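Local coordinates for YbbR family protein (Desulfitobacterium hafniense, PDB 3LYW) that is of unknown function, the chain being an all-beta piece of a longer protein of the YbbR family, at residues A[4-9]-A[24-29]; A[43-48]-A[59-64]. All blocks are in the same frame, centred on the assembly; numbering follows the deposited sequence.

Interaction 1 (A[4-9]-A[24-29])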
ATOM      1  N   THR A   4       1.009  13.588  -8.486  1.00 26.40           N
ATOM      2  CA  THR A   4       1.332  13.143  -7.137  1.00 24.69           C
ATOM      3  C   THR A   4      -0.001  12.613  -6.655  1.00 21.20           C
ATOM      4  O   THR A   4      -0.994  13.335  -6.668  1.00 22.85           O
ATOM      5  CB  THR A   4       1.783  14.305  -6.244  1.00 29.66           C
ATOM      6  OG1 THR A   4       3.066  14.762  -6.682  1.00 32.82           O
ATOM      7  CG2 THR A   4       1.892  13.851  -4.794  1.00 28.73           C
ATOM      8  N   LEU A   5      -0.029  11.348  -6.257  1.00 20.15           N
ATOM      9  CA  LEU A   5      -1.268  10.722  -5.828  1.00 21.48           C
ATOM     10  C   LEU A   5      -1.317  10.408  -4.343  1.00 23.83           C
ATOM     11  O   LEU A   5      -0.289  10.250  -3.690  1.00 25.91           O
ATOM     12  CB  LEU A   5      -1.475   9.422  -6.611  1.00 21.94           C
ATOM     13  CG  LEU A   5      -1.128   9.526  -8.100  1.00 24.04           C
ATOM     14  CD1 LEU A   5      -1.231   8.157  -8.754  1.00 26.92           C
ATOM     15  CD2 LEU A   5      -2.034  10.529  -8.764  1.00 26.55           C
ATOM     16  N   THR A   6      -2.536  10.327  -3.822  1.00 20.37           N
ATOM     17  CA  THR A   6      -2.779   9.976  -2.429  1.00 27.75           C
ATOM     18  C   THR A   6      -3.631   8.719  -2.514  1.00 29.24           C
ATOM     19  O   THR A   6      -4.808   8.783  -2.883  1.00 27.76           O
ATOM     20  CB  THR A   6      -3.551  11.077  -1.702  1.00 26.59           C
ATOM     21  OG1 THR A   6      -2.788  12.288  -1.764  1.00 24.47           O
ATOM     22  CG2 THR A   6      -3.787  10.694  -0.241  1.00 32.14           C
ATOM     23  N   LEU A   7      -3.029   7.576  -2.199  1.00 19.17           N
ATOM     24  CA  LEU A   7      -3.733   6.306  -2.296  1.00 20.54           C
ATOM     25  C   LEU A   7      -3.988   5.700  -0.927  1.00 22.12           C
ATOM     26  O   LEU A   7      -3.235   5.946   0.024  1.00 18.63           O
ATOM     27  CB  LEU A   7      -2.908   5.320  -3.119  1.00 23.36           C
ATOM     28  CG  LEU A   7      -2.373   5.849  -4.445  1.00 28.73           C
ATOM     29  CD1 LEU A   7      -1.419   4.826  -5.033  1.00 28.51           C
ATOM     30  CD2 LEU A   7      -3.518   6.157  -5.391  1.00 34.80           C
ATOM     31  N   SER A   8      -5.056   4.918  -0.816  1.00 22.44           N
ATOM     32  CA  SER A   8      -5.343   4.258   0.441  1.00 24.17           C
ATOM     33  C   SER A   8      -4.479   2.993   0.442  1.00 19.34           C
ATOM     34  O   SER A   8      -4.133   2.460  -0.620  1.00 17.51           O
ATOM     35  CB  SER A   8      -6.829   3.916   0.538  1.00 27.95           C
ATOM     36  OG  SER A   8      -7.248   3.170  -0.581  1.00 47.41           O
ATOM     37  N   LEU A   9      -4.117   2.529   1.633  1.00 18.54           N
ATOM     38  CA  LEU A   9      -3.276   1.345   1.770  1.00 17.58           C
ATOM     39  C   LEU A   9      -4.107   0.096   2.025  1.00 19.17           C
ATOM     40  O   LEU A   9      -4.991   0.092   2.877  1.00 22.04           O
ATOM     41  CB  LEU A   9      -2.278   1.549   2.914  1.00 16.84           C
ATOM     42  CG  LEU A   9      -1.199   0.470   3.101  1.00 21.32           C
ATOM     43  CD1 LEU A   9      -0.404   0.300   1.820  1.00 18.72           C
ATOM     44  CD2 LEU A   9      -0.283   0.856   4.246  1.00 23.00           C
ATOM     45  N   LEU A  24      -4.622   1.371   8.748  1.00 18.10           N
ATOM     46  CA  LEU A  24      -3.658   1.610   7.675  1.00 21.84           C
ATOM     47  C   LEU A  24      -3.643   3.065   7.221  1.00 20.51           C
ATOM     48  O   LEU A  24      -4.682   3.610   6.855  1.00 26.00           O
ATOM     49  CB  LEU A  24      -3.959   0.689   6.489  1.00 27.46           C
ATOM     50  CG  LEU A  24      -3.947  -0.802   6.841  1.00 35.92           C
ATOM     51  CD1 LEU A  24      -4.229  -1.631   5.599  1.00 38.31           C
ATOM     52  CD2 LEU A  24      -2.598  -1.163   7.434  1.00 30.73           C
ATOM     53  N   PRO A  25      -2.462   3.712   7.238  1.00 21.73           N
ATOM     54  CA  PRO A  25      -2.343   5.111   6.823  1.00 21.09           C
ATOM     55  C   PRO A  25      -2.468   5.249   5.318  1.00 20.64           C
ATOM     56  O   PRO A  25      -2.448   4.250   4.603  1.00 20.92           O
ATOM     57  CB  PRO A  25      -0.960   5.495   7.330  1.00 16.06           C
ATOM     58  CG  PRO A  25      -0.196   4.222   7.134  1.00 20.71           C
ATOM     59  CD  PRO A  25      -1.155   3.186   7.668  1.00 26.17           C
ATOM     60  N   SER A  26      -2.639   6.482   4.854  1.00 19.66           N
ATOM     61  CA  SER A  26      -2.737   6.748   3.430  1.00 21.60           C
ATOM     62  C   SER A  26      -1.299   6.851   2.945  1.00 20.72           C
ATOM     63  O   SER A  26      -0.381   6.988   3.752  1.00 21.67           O
ATOM     64  CB  SER A  26      -3.479   8.062   3.164  1.00 27.80           C
ATOM     65  OG  SER A  26      -2.844   9.157   3.805  1.00 33.27           O
ATOM     66  N   VAL A  27      -1.111   6.788   1.637  1.00 19.06           N
ATOM     67  CA  VAL A  27       0.219   6.835   1.049  1.00 21.99           C
ATOM     68  C   VAL A  27       0.306   7.905  -0.041  1.00 18.27           C
ATOM     69  O   VAL A  27      -0.604   8.024  -0.872  1.00 17.64           O
ATOM     70  CB  VAL A  27       0.568   5.471   0.420  1.00 17.81           C
ATOM     71  CG1 VAL A  27       1.924   5.539  -0.241  1.00 20.20           C
ATOM     72  CG2 VAL A  27       0.553   4.393   1.481  1.00 22.58           C
ATOM     73  N   ARG A  28       1.396   8.675  -0.039  1.00 16.19           N
ATOM     74  CA  ARG A  28       1.595   9.703  -1.067  1.00 19.36           C
ATOM     75  C   ARG A  28       2.600   9.154  -2.074  1.00 17.39           C
ATOM     76  O   ARG A  28       3.675   8.688  -1.687  1.00 22.22           O
ATOM     77  CB  ARG A  28       2.136  10.985  -0.446  1.00 19.86           C
ATOM     78  CG  ARG A  28       1.145  11.659   0.459  1.00 40.63           C
ATOM     79  CD  ARG A  28       0.535  12.887  -0.184  1.00 47.40           C
ATOM     80  NE  ARG A  28       1.126  14.110   0.355  1.00 55.80           N
ATOM     81  CZ  ARG A  28       0.593  15.322   0.227  1.00 58.72           C
ATOM     82  NH1 ARG A  28      -0.548  15.482  -0.429  1.00 56.75           N
ATOM     83  NH2 ARG A  28       1.195  16.374   0.770  1.00 50.60           N
ATOM     84  N   VAL A  29       2.252   9.219  -3.357  1.00 17.73           N
ATOM     85  CA  VAL A  29       3.109   8.695  -4.409  1.00 16.05           C
ATOM     86  C   VAL A  29       3.446   9.726  -5.479  1.00 18.98           C
ATOM     87  O   VAL A  29       2.564  10.378  -6.023  1.00 24.65           O
ATOM     88  CB  VAL A  29       2.434   7.478  -5.094  1.00 19.46           C
ATOM     89  CG1 VAL A  29       3.320   6.935  -6.205  1.00 26.54           C
ATOM     90  CG2 VAL A  29       2.146   6.386  -4.061  1.00 21.50           C
TER
HETATM   91  O   HOH W   1      -5.195   4.032   3.648  1.00 26.34           O

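Interaction 2 (A[43-48]-A[59-64])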
ATOM      1  N   LEU A  43      -7.125   3.169  -7.450  1.00 38.65           N
ATOM      2  CA  LEU A  43      -5.720   2.767  -7.380  1.00 39.71           C
ATOM      3  C   LEU A  43      -5.350   2.603  -5.913  1.00 30.62           C
ATOM      4  O   LEU A  43      -5.793   3.382  -5.060  1.00 29.84           O
ATOM      5  CB  LEU A  43      -4.826   3.828  -8.024  1.00 46.87           C
ATOM      6  CG  LEU A  43      -5.137   4.141  -9.489  1.00 49.92           C
ATOM      7  CD1 LEU A  43      -4.136   5.153 -10.013  1.00 54.43           C
ATOM      8  CD2 LEU A  43      -5.088   2.861 -10.317  1.00 50.55           C
ATOM      9  N   PHE A  44      -4.515   1.613  -5.618  1.00 21.41           N
ATOM     10  CA  PHE A  44      -4.152   1.347  -4.232  1.00 17.79           C
ATOM     11  C   PHE A  44      -2.681   1.032  -4.018  1.00 20.58           C
ATOM     12  O   PHE A  44      -1.972   0.590  -4.932  1.00 21.85           O
ATOM     13  CB  PHE A  44      -4.967   0.163  -3.699  1.00 23.97           C
ATOM     14  CG  PHE A  44      -6.452   0.352  -3.773  1.00 23.90           C
ATOM     15  CD1 PHE A  44      -7.102   1.226  -2.914  1.00 32.97           C
ATOM     16  CD2 PHE A  44      -7.200  -0.342  -4.713  1.00 35.10           C
ATOM     17  CE1 PHE A  44      -8.485   1.385  -2.969  1.00 32.91           C
ATOM     18  CE2 PHE A  44      -8.582  -0.190  -4.778  1.00 32.11           C
ATOM     19  CZ  PHE A  44      -9.223   0.682  -3.914  1.00 32.52           C
ATOM     20  N   ALA A  45      -2.240   1.275  -2.794  1.00 20.20           N
ATOM     21  CA  ALA A  45      -0.883   0.973  -2.383  1.00 15.79           C
ATOM     22  C   ALA A  45      -1.154  -0.273  -1.559  1.00 19.18           C
ATOM     23  O   ALA A  45      -2.280  -0.472  -1.105  1.00 15.23           O
ATOM     24  CB  ALA A  45      -0.333   2.083  -1.499  1.00 23.50           C
ATOM     25  N   TYR A  46      -0.154  -1.114  -1.346  1.00 15.74           N
ATOM     26  CA  TYR A  46      -0.411  -2.311  -0.563  1.00 16.85           C
ATOM     27  C   TYR A  46       0.778  -2.790   0.245  1.00 17.58           C
ATOM     28  O   TYR A  46       1.920  -2.406  -0.015  1.00 15.67           O
ATOM     29  CB  TYR A  46      -0.873  -3.448  -1.487  1.00 20.73           C
ATOM     30  CG  TYR A  46       0.203  -3.975  -2.413  1.00 16.78           C
ATOM     31  CD1 TYR A  46       1.097  -4.962  -1.997  1.00 14.48           C
ATOM     32  CD2 TYR A  46       0.348  -3.457  -3.694  1.00 19.73           C
ATOM     33  CE1 TYR A  46       2.111  -5.415  -2.840  1.00 20.11           C
ATOM     34  CE2 TYR A  46       1.350  -3.905  -4.543  1.00 27.23           C
ATOM     35  CZ  TYR A  46       2.225  -4.879  -4.112  1.00 24.22           C
ATOM     36  OH  TYR A  46       3.216  -5.308  -4.948  1.00 20.63           O
ATOM     37  N   VAL A  47       0.475  -3.600   1.254  1.00 14.97           N
ATOM     38  CA  VAL A  47       1.482  -4.246   2.071  1.00 17.88           C
ATOM     39  C   VAL A  47       1.150  -5.727   1.931  1.00 17.01           C
ATOM     40  O   VAL A  47      -0.019  -6.111   1.893  1.00 16.90           O
ATOM     41  CB  VAL A  47       1.416  -3.812   3.547  1.00 14.64           C
ATOM     42  CG1 VAL A  47       1.936  -2.402   3.676  1.00 18.36           C
ATOM     43  CG2 VAL A  47      -0.025  -3.905   4.079  1.00 16.03           C
ATOM     44  N   ASP A  48       2.184  -6.552   1.822  1.00 18.88           N
ATOM     45  CA  ASP A  48       1.999  -7.985   1.651  1.00 17.65           C
ATOM     46  C   ASP A  48       2.313  -8.693   2.966  1.00 18.01           C
ATOM     47  O   ASP A  48       3.471  -8.784   3.371  1.00 19.07           O
ATOM     48  CB  ASP A  48       2.929  -8.487   0.538  1.00 14.72           C
ATOM     49  CG  ASP A  48       2.584  -9.886   0.077  1.00 25.76           C
ATOM     50  OD1 ASP A  48       1.737 -10.536   0.726  1.00 26.04           O
ATOM     51  OD2 ASP A  48       3.161 -10.336  -0.934  1.00 27.66           O
ATOM     52  N   TYR A  59       6.377  -3.431   7.246  1.00 17.57           N
ATOM     53  CA  TYR A  59       6.119  -3.896   5.900  1.00 14.93           C
ATOM     54  C   TYR A  59       6.435  -2.803   4.897  1.00 17.37           C
ATOM     55  O   TYR A  59       6.151  -1.629   5.128  1.00 19.70           O
ATOM     56  CB  TYR A  59       4.652  -4.326   5.771  1.00 18.77           C
ATOM     57  CG  TYR A  59       4.272  -5.461   6.697  1.00 20.48           C
ATOM     58  CD1 TYR A  59       4.527  -6.792   6.350  1.00 19.08           C
ATOM     59  CD2 TYR A  59       3.670  -5.209   7.929  1.00 17.08           C
ATOM     60  CE1 TYR A  59       4.188  -7.834   7.205  1.00 17.20           C
ATOM     61  CE2 TYR A  59       3.331  -6.255   8.795  1.00 18.96           C
ATOM     62  CZ  TYR A  59       3.591  -7.560   8.423  1.00 21.65           C
ATOM     63  OH  TYR A  59       3.245  -8.587   9.272  1.00 19.14           O
ATOM     64  N   GLU A  60       7.035  -3.203   3.784  1.00 15.05           N
ATOM     65  CA  GLU A  60       7.379  -2.279   2.720  1.00 17.98           C
ATOM     66  C   GLU A  60       6.123  -1.920   1.932  1.00 16.12           C
ATOM     67  O   GLU A  60       5.378  -2.799   1.504  1.00 20.58           O
ATOM     68  CB  GLU A  60       8.381  -2.926   1.773  1.00 17.63           C
ATOM     69  CG  GLU A  60       8.850  -2.023   0.663  1.00 32.16           C
ATOM     70  CD  GLU A  60       9.527  -2.800  -0.459  1.00 39.08           C
ATOM     71  OE1 GLU A  60      10.307  -3.728  -0.155  1.00 42.57           O
ATOM     72  OE2 GLU A  60       9.278  -2.482  -1.643  1.00 53.44           O
ATOM     73  N   VAL A  61       5.904  -0.629   1.728  1.00 15.01           N
ATOM     74  CA  VAL A  61       4.740  -0.174   0.985  1.00 15.66           C
ATOM     75  C   VAL A  61       5.045  -0.284  -0.502  1.00 17.02           C
ATOM     76  O   VAL A  61       6.105   0.143  -0.963  1.00 18.49           O
ATOM     77  CB  VAL A  61       4.393   1.298   1.325  1.00 19.41           C
ATOM     78  CG1 VAL A  61       3.128   1.729   0.561  1.00 17.11           C
ATOM     79  CG2 VAL A  61       4.203   1.454   2.811  1.00 16.22           C
ATOM     80  N   LYS A  62       4.123  -0.881  -1.244  1.00 16.13           N
ATOM     81  CA  LYS A  62       4.284  -1.034  -2.680  1.00 18.90           C
ATOM     82  C   LYS A  62       3.064  -0.443  -3.374  1.00 17.51           C
ATOM     83  O   LYS A  62       2.052  -0.191  -2.732  1.00 18.44           O
ATOM     84  CB  LYS A  62       4.412  -2.519  -3.014  1.00 18.93           C
ATOM     85  CG  LYS A  62       5.558  -3.206  -2.272  1.00 31.58           C
ATOM     86  CD  LYS A  62       5.375  -4.715  -2.254  1.00 34.84           C
ATOM     87  CE  LYS A  62       6.448  -5.392  -1.416  1.00 45.64           C
ATOM     88  NZ  LYS A  62       6.118  -6.817  -1.119  1.00 30.04           N
ATOM     89  N   VAL A  63       3.147  -0.239  -4.683  1.00 14.85           N
ATOM     90  CA  VAL A  63       2.027   0.322  -5.425  1.00 18.13           C
ATOM     91  C   VAL A  63       1.565  -0.597  -6.541  1.00 22.12           C
ATOM     92  O   VAL A  63       2.374  -1.159  -7.272  1.00 19.81           O
ATOM     93  CB  VAL A  63       2.385   1.702  -6.018  1.00 21.28           C
ATOM     94  CG1 VAL A  63       1.235   2.229  -6.847  1.00 22.23           C
ATOM     95  CG2 VAL A  63       2.714   2.669  -4.899  1.00 19.13           C
ATOM     96  N   GLU A  64       0.253  -0.753  -6.674  1.00 22.80           N
ATOM     97  CA  GLU A  64      -0.266  -1.610  -7.734  1.00 23.75           C
ATOM     98  C   GLU A  64       0.134  -0.956  -9.056  1.00 24.09           C
ATOM     99  O   GLU A  64       0.142   0.267  -9.166  1.00 18.68           O
ATOM    100  CB  GLU A  64      -1.789  -1.721  -7.641  1.00 32.78           C
ATOM    101  CG  GLU A  64      -2.285  -2.086  -6.254  1.00 29.60           C
ATOM    102  CD  GLU A  64      -3.787  -2.310  -6.213  1.00 34.17           C
ATOM    103  OE1 GLU A  64      -4.523  -1.482  -6.793  1.00 46.62           O
ATOM    104  OE2 GLU A  64      -4.231  -3.303  -5.594  1.00 45.75           O
TER
HETATM  105  O   HOH W   2       3.888  -3.728  -7.120  1.00 28.79           O
HETATM  106  O   HOH W   3       4.798  -5.535   2.017  1.00 20.47           O
HETATM  107  O   HOH W   4       4.431  -8.585  -2.424  1.00 29.46           O

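Interaction 1 (A[4-9]-A[24-29])
Leu7 and Val29 meet on the buried face of the antiparallel pair that strands 4-12 and 26-33 form in the mixed sheet of what is probably a YbbR domain; CD1 of Leu7 comes 4.0 Å from CG2 of Val29, and the two side chains slant across one another. Leu7 holds its CG anti to the carbonyl carbon (chi1 -49°), and the branch it carries there reaches back past its own partner, Val27, to the valine two residues further on. Beneath these side chains the backbones are pinned by two hydrogen-bonded pairs. Leu5 and Val29 exchange N-H and C=O in both directions, and Leu7 and Val27 do the same, with Val27 N to Leu7 O at 2.8 Å.

On the other face Thr6 sits in the non-hydrogen-bonded pair with Arg28. Their side chains run next to each other in the same direction, and Thr6 OG1 lies 3.7 Å from Arg28 CD, close to the plane of the guanidinium group and at its edge. This face is exposed, and the arginine bends twice as it leaves the sheet.

Further along, Leu9 turns toward the other segment, its CB 3.2 Å from Pro25 O and 4.0 Å from Leu24 CB, while CD1 of Leu24 lies against Leu9 O at 3.3 Å. A water bridges strand 4-12 and the loop residue Leu24 here, accepting from Leu9 N at 2.7 Å and donating over a longer distance to Leu24 O.

The apolar face is closed from beyond the pair: Val63 of strand 55-63 touches Leu7 and Val29, Val61 touches Leu9 and Val27, and Ile71 and Ile74 of strand 69-85 pack on Val29 and Val27. At the edges, strand 44-48 runs parallel to strand 4-12, and strand 69-85 antiparallel to strand 26-33.

Interaction 2 (A[43-48]-A[59-64])
Lys62 O takes the N-H of Tyr46 at 2.8 Å, and Lys62 N returns the bond to Tyr46 O, closing a hydrogen-bonded pair in the antiparallel beta hairpin of strands 44-48 and 55-63. The same two residues meet through their side chains. Tyr46 places its CG between the backbone N and the carbonyl carbon (chi1 69°), which brings the ring over to the lysine: Lys62 CB forms a CH-pi contact with one face, 3.7 Å from the ring centroid, and CD lies 3.4 Å from CE1. With an alanine here, the methylene chain of Lys62 would probably lose the ring it rests on, and the water between Tyr46 OH and Val63 O one of its anchors.

On the opposite face of the strands, Ala45 CB packs on Val61 CG1. Glu64 N bonds to Phe44 O at 3.1 Å, nearly straight, and the extended glutamate chain runs alongside Phe44, pointing the same way, its OE1 near the ring edge and weakly bonded to Phe44 N. Toward the turn, one water accepts from Asp48 N and donates to Glu60 O. Asp48 OD1 is hydrogen-bonded to Ser50 OG, while another water donates to Asp48 OD2 and accepts from Lys62 NZ at 2.8 Å.

From the N terminus, strand 4-12 comes first, and interaction 1 brings strand 26-33 back against it, closing a loop that includes the short strand 18-20. Only after that does the chain enter strand 44-48, which turns into strand 55-63 to form interaction 2, so the two contacts follow in series and neither encloses nor crosses the other. They join side by side: strand 44-48 lies parallel to strand 4-12, with Ser8 O 3.1 Å from Ala45 N in a probable hydrogen bond, and Leu9 packs over the backbone of Ala45 and Tyr46. Strand 69-85 then pairs with both 26-33 and 55-63, tying the two contacts into one curled sheet.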